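Local coordinates for ABC transporter substrate-binding protein (Bradyrhizobium japonicum, PDB 4I1D) that probably serves as the periplasmic substrate-binding component of an ABC importer, perhaps for polyamines, and holds D-malate in this crystal, at residues G65-G70 with S232-K237; A145-A150 with K316-F321. One frame throughout, in Å; residues are numbered along the deposited sequence.

Contact 1 (G65-G70 with S232-K237)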
ATOM      1  N   GLY A  65      26.387 -13.318 -22.296  1.00 52.83           N
ATOM      2  CA  GLY A  65      26.161 -13.917 -20.990  1.00 59.24           C
ATOM      3  C   GLY A  65      24.761 -14.476 -20.818  1.00 58.54           C
ATOM      4  O   GLY A  65      24.567 -15.463 -20.110  1.00 61.25           O
ATOM      5  N   TYR A  66      23.784 -13.846 -21.467  1.00 57.98           N
ATOM      6  CA  TYR A  66      22.400 -14.308 -21.405  1.00 62.35           C
ATOM      7  C   TYR A  66      22.220 -15.600 -22.185  1.00 62.26           C
ATOM      8  O   TYR A  66      21.352 -16.413 -21.867  1.00 63.55           O
ATOM      9  CB  TYR A  66      21.436 -13.240 -21.935  1.00 61.59           C
ATOM     10  CG  TYR A  66      21.459 -11.951 -21.146  1.00 74.96           C
ATOM     11  CD1 TYR A  66      21.723 -11.956 -19.787  1.00 89.09           C
ATOM     12  CD2 TYR A  66      21.233 -10.730 -21.762  1.00 82.22           C
ATOM     13  CE1 TYR A  66      21.757 -10.781 -19.063  1.00103.31           C
ATOM     14  CE2 TYR A  66      21.264  -9.550 -21.046  1.00 92.66           C
ATOM     15  CZ  TYR A  66      21.527  -9.580 -19.696  1.00106.35           C
ATOM     16  OH  TYR A  66      21.564  -8.406 -18.972  1.00118.74           O
ATOM     17  N   CYS A  67      23.040 -15.787 -23.212  1.00 58.58           N
ATOM     18  CA  CYS A  67      23.022 -17.038 -23.956  1.00 56.58           C
ATOM     19  C   CYS A  67      23.454 -18.175 -23.065  1.00 54.68           C
ATOM     20  O   CYS A  67      22.881 -19.258 -23.124  1.00 60.86           O
ATOM     21  CB  CYS A  67      23.926 -16.965 -25.184  1.00 58.46           C
ATOM     22  SG  CYS A  67      23.378 -15.733 -26.372  1.00 60.39           S
ATOM     23  N   LEU A  68      24.462 -17.927 -22.228  1.00 60.29           N
ATOM     24  CA  LEU A  68      24.942 -18.950 -21.304  1.00 58.25           C
ATOM     25  C   LEU A  68      23.859 -19.291 -20.286  1.00 65.62           C
ATOM     26  O   LEU A  68      23.568 -20.467 -20.048  1.00 65.22           O
ATOM     27  CB  LEU A  68      26.229 -18.505 -20.588  1.00 54.96           C
ATOM     28  CG  LEU A  68      27.351 -17.897 -21.445  1.00 53.26           C
ATOM     29  CD1 LEU A  68      28.581 -17.573 -20.594  1.00 47.73           C
ATOM     30  CD2 LEU A  68      27.733 -18.820 -22.581  1.00 56.62           C
ATOM     31  N   ARG A  69      23.266 -18.260 -19.689  1.00 72.34           N
ATOM     32  CA  ARG A  69      22.193 -18.447 -18.712  1.00 77.67           C
ATOM     33  C   ARG A  69      21.019 -19.178 -19.349  1.00 67.18           C
ATOM     34  O   ARG A  69      20.554 -20.199 -18.841  1.00 61.20           O
ATOM     35  CB  ARG A  69      21.719 -17.099 -18.154  1.00 89.83           C
ATOM     36  CG  ARG A  69      22.310 -16.724 -16.800  1.00100.06           C
ATOM     37  CD  ARG A  69      21.518 -15.596 -16.120  1.00108.42           C
ATOM     38  NE  ARG A  69      21.919 -14.260 -16.571  1.00110.61           N
ATOM     39  CZ  ARG A  69      22.774 -13.467 -15.925  1.00116.25           C
ATOM     40  NH1 ARG A  69      23.072 -12.272 -16.419  1.00112.51           N
ATOM     41  NH2 ARG A  69      23.334 -13.864 -14.783  1.00117.62           N
ATOM     42  N   GLY A  70      20.551 -18.642 -20.472  1.00 60.15           N
ATOM     43  CA  GLY A  70      19.463 -19.235 -21.223  1.00 57.63           C
ATOM     44  C   GLY A  70      19.690 -20.678 -21.642  1.00 59.91           C
ATOM     45  O   GLY A  70      18.795 -21.521 -21.505  1.00 63.58           O
ATOM     46  N   SER A 232      25.823 -12.324 -29.019  1.00 40.66           N
ATOM     47  CA  SER A 232      25.870 -13.580 -29.755  1.00 44.57           C
ATOM     48  C   SER A 232      24.479 -13.938 -30.298  1.00 50.23           C
ATOM     49  O   SER A 232      23.456 -13.480 -29.776  1.00 52.35           O
ATOM     50  CB  SER A 232      26.378 -14.722 -28.852  1.00 45.60           C
ATOM     51  OG  SER A 232      27.698 -14.472 -28.400  1.00 53.79           O
ATOM     52  N   LEU A 233      24.452 -14.767 -31.339  1.00 45.04           N
ATOM     53  CA  LEU A 233      23.203 -15.263 -31.896  1.00 45.01           C
ATOM     54  C   LEU A 233      22.894 -16.619 -31.278  1.00 48.65           C
ATOM     55  O   LEU A 233      23.799 -17.436 -31.082  1.00 42.32           O
ATOM     56  CB  LEU A 233      23.327 -15.412 -33.403  1.00 44.14           C
ATOM     57  CG  LEU A 233      23.737 -14.166 -34.188  1.00 46.86           C
ATOM     58  CD1 LEU A 233      23.655 -14.468 -35.668  1.00 47.39           C
ATOM     59  CD2 LEU A 233      22.833 -12.993 -33.834  1.00 45.03           C
ATOM     60  N   CYS A 234      21.617 -16.842 -30.969  1.00 45.38           N
ATOM     61  CA  CYS A 234      21.128 -18.121 -30.456  1.00 45.45           C
ATOM     62  C   CYS A 234      19.725 -18.330 -31.001  1.00 51.87           C
ATOM     63  O   CYS A 234      19.111 -17.397 -31.518  1.00 56.63           O
ATOM     64  CB  CYS A 234      21.085 -18.119 -28.933  1.00 50.18           C
ATOM     65  SG  CYS A 234      20.098 -16.745 -28.263  1.00 54.75           S
ATOM     66  N   ILE A 235      19.219 -19.553 -30.875  1.00 48.15           N
ATOM     67  CA  ILE A 235      17.961 -19.944 -31.483  1.00 47.20           C
ATOM     68  C   ILE A 235      17.051 -20.417 -30.379  1.00 50.93           C
ATOM     69  O   ILE A 235      17.476 -21.194 -29.525  1.00 58.35           O
ATOM     70  CB  ILE A 235      18.178 -21.101 -32.475  1.00 48.38           C
ATOM     71  CG1 ILE A 235      19.136 -20.675 -33.588  1.00 46.89           C
ATOM     72  CG2 ILE A 235      16.849 -21.601 -33.036  1.00 47.99           C
ATOM     73  CD1 ILE A 235      19.501 -21.808 -34.544  1.00 51.35           C
ATOM     74  N   LEU A 236      15.804 -19.955 -30.378  1.00 50.27           N
ATOM     75  CA  LEU A 236      14.882 -20.332 -29.308  1.00 48.47           C
ATOM     76  C   LEU A 236      14.574 -21.816 -29.350  1.00 52.84           C
ATOM     77  O   LEU A 236      14.422 -22.400 -30.423  1.00 51.72           O
ATOM     78  CB  LEU A 236      13.587 -19.513 -29.346  1.00 43.31           C
ATOM     79  CG  LEU A 236      13.671 -18.134 -28.679  1.00 50.84           C
ATOM     80  CD1 LEU A 236      14.421 -17.195 -29.565  1.00 55.91           C
ATOM     81  CD2 LEU A 236      12.294 -17.572 -28.378  1.00 55.96           C
ATOM     82  N   LYS A 237      14.513 -22.434 -28.177  1.00 54.24           N
ATOM     83  CA  LYS A 237      14.049 -23.810 -28.081  1.00 57.80           C
ATOM     84  C   LYS A 237      12.602 -23.857 -28.588  1.00 56.27           C
ATOM     85  O   LYS A 237      11.750 -23.104 -28.121  1.00 54.72           O
ATOM     86  CB  LYS A 237      14.130 -24.290 -26.631  1.00 68.21           C
ATOM     87  CG  LYS A 237      14.326 -25.787 -26.473  1.00 80.21           C
ATOM     88  CD  LYS A 237      15.681 -26.218 -27.012  1.00 87.17           C
ATOM     89  CE  LYS A 237      15.939 -27.692 -26.744  1.00 92.31           C
ATOM     90  NZ  LYS A 237      15.993 -27.989 -25.282  1.00 91.97           N
TER

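Contact 2 (A145-A150 with K316-F321). With ACT (acetate ion), chain S.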
ATOM      1  N   ALA A 145      29.905  -3.994 -16.369  1.00 48.50           N
ATOM      2  CA  ALA A 145      30.944  -3.051 -16.813  1.00 45.24           C
ATOM      3  C   ALA A 145      31.255  -2.001 -15.748  1.00 43.59           C
ATOM      4  O   ALA A 145      32.406  -1.615 -15.570  1.00 52.90           O
ATOM      5  CB  ALA A 145      30.563  -2.375 -18.128  1.00 42.80           C
ATOM      6  N   THR A 146      30.224  -1.541 -15.048  1.00 38.84           N
ATOM      7  CA  THR A 146      30.403  -0.556 -13.983  1.00 38.79           C
ATOM      8  C   THR A 146      31.308  -1.091 -12.860  1.00 42.18           C
ATOM      9  O   THR A 146      32.255  -0.410 -12.435  1.00 45.28           O
ATOM     10  CB  THR A 146      29.040  -0.107 -13.412  1.00 45.02           C
ATOM     11  OG1 THR A 146      28.188   0.308 -14.486  1.00 47.89           O
ATOM     12  CG2 THR A 146      29.207   1.046 -12.427  1.00 45.53           C
ATOM     13  N   LEU A 147      31.026  -2.306 -12.384  1.00 43.31           N
ATOM     14  CA  LEU A 147      31.855  -2.921 -11.347  1.00 40.59           C
ATOM     15  C   LEU A 147      33.291  -3.034 -11.830  1.00 43.68           C
ATOM     16  O   LEU A 147      34.218  -2.704 -11.097  1.00 46.45           O
ATOM     17  CB  LEU A 147      31.344  -4.308 -10.973  1.00 42.03           C
ATOM     18  CG  LEU A 147      29.965  -4.360 -10.324  1.00 49.63           C
ATOM     19  CD1 LEU A 147      29.730  -5.736  -9.739  1.00 56.06           C
ATOM     20  CD2 LEU A 147      29.847  -3.296  -9.246  1.00 43.60           C
ATOM     21  N   GLU A 148      33.483  -3.512 -13.057  1.00 41.40           N
ATOM     22  CA  GLU A 148      34.845  -3.622 -13.602  1.00 47.74           C
ATOM     23  C   GLU A 148      35.592  -2.284 -13.552  1.00 43.37           C
ATOM     24  O   GLU A 148      36.748  -2.225 -13.126  1.00 48.91           O
ATOM     25  CB  GLU A 148      34.832  -4.172 -15.033  1.00 48.46           C
ATOM     26  CG  GLU A 148      34.521  -5.662 -15.136  1.00 55.50           C
ATOM     27  CD  GLU A 148      33.027  -5.986 -15.196  1.00 53.55           C
ATOM     28  OE1 GLU A 148      32.701  -7.143 -15.543  1.00 52.81           O
ATOM     29  OE2 GLU A 148      32.183  -5.103 -14.905  1.00 49.22           O
ATOM     30  N   ALA A 149      34.925  -1.211 -13.975  1.00 41.39           N
ATOM     31  CA  ALA A 149      35.556   0.104 -14.039  1.00 41.76           C
ATOM     32  C   ALA A 149      35.949   0.587 -12.645  1.00 47.42           C
ATOM     33  O   ALA A 149      37.013   1.197 -12.452  1.00 48.06           O
ATOM     34  CB  ALA A 149      34.630   1.119 -14.721  1.00 39.04           C
ATOM     35  N   ALA A 150      35.086   0.315 -11.673  1.00 46.16           N
ATOM     36  CA  ALA A 150      35.371   0.693 -10.300  1.00 43.38           C
ATOM     37  C   ALA A 150      36.614  -0.032  -9.801  1.00 47.48           C
ATOM     38  O   ALA A 150      37.420   0.546  -9.091  1.00 49.20           O
ATOM     39  CB  ALA A 150      34.176   0.394  -9.397  1.00 43.75           C
ATOM     40  N   LYS A 316      22.159  -8.910  -7.832  1.00 58.41           N
ATOM     41  CA  LYS A 316      21.143  -8.697  -6.805  1.00 63.62           C
ATOM     42  C   LYS A 316      21.524  -7.588  -5.826  1.00 61.78           C
ATOM     43  O   LYS A 316      20.654  -6.960  -5.224  1.00 70.93           O
ATOM     44  CB  LYS A 316      20.815 -10.000  -6.050  1.00 70.02           C
ATOM     45  CG  LYS A 316      20.214 -11.082  -6.944  1.00 83.21           C
ATOM     46  CD  LYS A 316      19.215 -11.981  -6.209  1.00 95.18           C
ATOM     47  CE  LYS A 316      18.533 -12.950  -7.193  1.00102.91           C
ATOM     48  NZ  LYS A 316      17.374 -13.714  -6.616  1.00107.29           N
ATOM     49  N   ARG A 317      22.819  -7.345  -5.660  1.00 53.82           N
ATOM     50  CA  ARG A 317      23.261  -6.317  -4.718  1.00 58.79           C
ATOM     51  C   ARG A 317      23.084  -4.912  -5.277  1.00 57.79           C
ATOM     52  O   ARG A 317      23.008  -3.957  -4.514  1.00 52.03           O
ATOM     53  CB  ARG A 317      24.718  -6.530  -4.282  1.00 55.10           C
ATOM     54  CG  ARG A 317      24.892  -7.694  -3.309  1.00 59.12           C
ATOM     55  CD  ARG A 317      26.338  -8.090  -3.145  1.00 61.65           C
ATOM     56  NE  ARG A 317      27.120  -7.023  -2.537  1.00 70.48           N
ATOM     57  CZ  ARG A 317      28.369  -7.169  -2.108  1.00 67.70           C
ATOM     58  NH1 ARG A 317      28.974  -8.349  -2.223  1.00 63.50           N
ATOM     59  NH2 ARG A 317      29.006  -6.138  -1.560  1.00 59.88           N
ATOM     60  N   TRP A 318      23.017  -4.795  -6.604  1.00 48.68           N
ATOM     61  CA  TRP A 318      22.932  -3.484  -7.237  1.00 52.40           C
ATOM     62  C   TRP A 318      21.680  -2.786  -6.769  1.00 56.63           C
ATOM     63  O   TRP A 318      21.704  -1.604  -6.439  1.00 54.88           O
ATOM     64  CB  TRP A 318      22.896  -3.588  -8.765  1.00 52.18           C
ATOM     65  CG  TRP A 318      23.069  -2.252  -9.416  1.00 56.65           C
ATOM     66  CD1 TRP A 318      22.099  -1.481  -9.992  1.00 52.17           C
ATOM     67  CD2 TRP A 318      24.287  -1.511  -9.521  1.00 50.24           C
ATOM     68  NE1 TRP A 318      22.644  -0.311 -10.466  1.00 50.80           N
ATOM     69  CE2 TRP A 318      23.986  -0.304 -10.190  1.00 52.14           C
ATOM     70  CE3 TRP A 318      25.608  -1.753  -9.125  1.00 47.79           C
ATOM     71  CZ2 TRP A 318      24.960   0.665 -10.465  1.00 48.34           C
ATOM     72  CZ3 TRP A 318      26.576  -0.795  -9.400  1.00 40.30           C
ATOM     73  CH2 TRP A 318      26.246   0.399 -10.064  1.00 45.62           C
ATOM     74  N   ALA A 319      20.587  -3.539  -6.742  1.00 59.53           N
ATOM     75  CA  ALA A 319      19.283  -2.992  -6.414  1.00 67.44           C
ATOM     76  C   ALA A 319      19.339  -2.211  -5.114  1.00 68.62           C
ATOM     77  O   ALA A 319      18.839  -1.093  -5.038  1.00 70.80           O
ATOM     78  CB  ALA A 319      18.236  -4.105  -6.341  1.00 70.62           C
ATOM     79  N   SER A 320      19.965  -2.790  -4.096  1.00 74.55           N
ATOM     80  CA  SER A 320      20.034  -2.137  -2.792  1.00 72.13           C
ATOM     81  C   SER A 320      21.130  -1.075  -2.742  1.00 62.93           C
ATOM     82  O   SER A 320      21.074  -0.139  -1.937  1.00 61.57           O
ATOM     83  CB  SER A 320      20.226  -3.169  -1.677  1.00 83.60           C
ATOM     84  OG  SER A 320      21.507  -3.767  -1.748  1.00 89.19           O
ATOM     85  N   PHE A 321      22.136  -1.214  -3.594  1.00 57.88           N
ATOM     86  CA  PHE A 321      23.170  -0.189  -3.679  1.00 57.04           C
ATOM     87  C   PHE A 321      22.591   1.143  -4.171  1.00 55.59           C
ATOM     88  O   PHE A 321      23.004   2.196  -3.715  1.00 58.41           O
ATOM     89  CB  PHE A 321      24.321  -0.644  -4.574  1.00 54.95           C
ATOM     90  CG  PHE A 321      25.310   0.442  -4.885  1.00 59.83           C
ATOM     91  CD1 PHE A 321      25.373   0.997  -6.155  1.00 62.55           C
ATOM     92  CD2 PHE A 321      26.170   0.914  -3.909  1.00 63.21           C
ATOM     93  CE1 PHE A 321      26.291   1.993  -6.451  1.00 63.90           C
ATOM     94  CE2 PHE A 321      27.087   1.916  -4.196  1.00 70.75           C
ATOM     95  CZ  PHE A 321      27.147   2.457  -5.463  1.00 70.59           C
TER
HETATM   96  C   ACT S 415      26.116  -3.617  -1.331  1.00 94.98           C
HETATM   97  O   ACT S 415      25.549  -4.727  -1.485  1.00 84.00           O
HETATM   98  OXT ACT S 415      27.370  -3.630  -1.224  1.00 93.73           O
HETATM   99  CH3 ACT S 415      25.333  -2.335  -1.272  1.00 95.70           C

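Contact 1 (G65-G70 with S232-K237)
This is helix-on-sheet packing in a periplasmic binding protein fold: helix 64-72, which follows strand 59-63 almost directly, lies against the end of the long strand 219-235, the antiparallel neighbour of 59-63. One side chain of the helix does the touching. SG of Cys-67 reaches SG of Cys-234 at 3.9 Å, far beyond the length of a disulfide bond, so the two sulfurs meet as plain apolar atoms. The same Cys-67 SG lies 4.0 Å from CB of Ser-232, two residues along the strand, and thus rests between two side chains of one strand face. Both cysteines point at the opposite segment. A chi1 of -63° sets the sulfur of Cys-67 beside its own backbone N, where it reaches Cys-234 and Ser-232 together. The hydroxyl of Ser-232 is used elsewhere: OG is hydrogen-bonded to OG1 of Thr-64 at the start of the helix, a polar tie next to the sulfur pair. Backbone bonds from Ser-232 to Thr-62 and from Cys-234 to Val-60 join the two strands beneath, and on the reverse face Leu-233 packs on Leu-249 and Ala-252 of helix 242-252.

Contact 2 (A145-A150 with K316-F321)
Trp-318, from the C-terminal helix 309-321, meets the first turn of helix 146-153 through Thr-146 and Leu-147, a helix-to-helix contact within the solute-binding protein fold that is carried by the benzo end of a single indole. The apolar part is small. CG2 of Thr-146 lies 3.8 Å from CH2 of Trp-318, the two side chains crossing at about a right angle, and CD2 of Leu-147 comes within 4.1 Å of CZ3 on the same six-membered ring. Both methyls approach the ring obliquely. With CG anti to the backbone N (chi1 -169°), Trp-318 sends its ring out from the helix towards these methyls; CD1 of Phe-321 covers part of one indole face, 3.9 Å above the plane and offset toward the rim.

Polar atoms at this contact are satisfied just beyond it. NE1 of Trp-318 is hydrogen-bonded to OD1 of Asn-141, and OG1 of Thr-146 to the carbonyl O of His-142, so partners on the chain just before helix 146-153 engage the polar ends of both residues.

Charge gathers on the neighbouring residue of the C-terminal helix. Arg-317, also in a salt bridge with Asp-167, grips an acetate, probably from the crystallisation liquor, edge-on through two N-H groups. NE gives a bond of 3.0 Å to acetate O, bent to 154°, whereas the bond from NH2 to OXT is straighter, with an N-H...O angle of 171°.

In the fold
Buried residues make both contacts, yet the elements joined are different. Contact 1 packs a helix on the central sheet, next to strands whose backbones are bonded to one another; contact 2 joins two helices through one indole, the C-terminal one having solvent-exposed residues on its other flank. Sulfur-to-sulfur packing marks the first, methyl-to-indole packing the second, and in each the polar groups turn to partners outside the paired segments. They share no helix or strand segment, and their nearest atoms stay about 9 Å apart. Helix 309-321 nevertheless serves both neighbourhoods: its Glu-312 and Glu-315 form salt bridges with Arg-69 of contact 1, while its last turns carry contact 2.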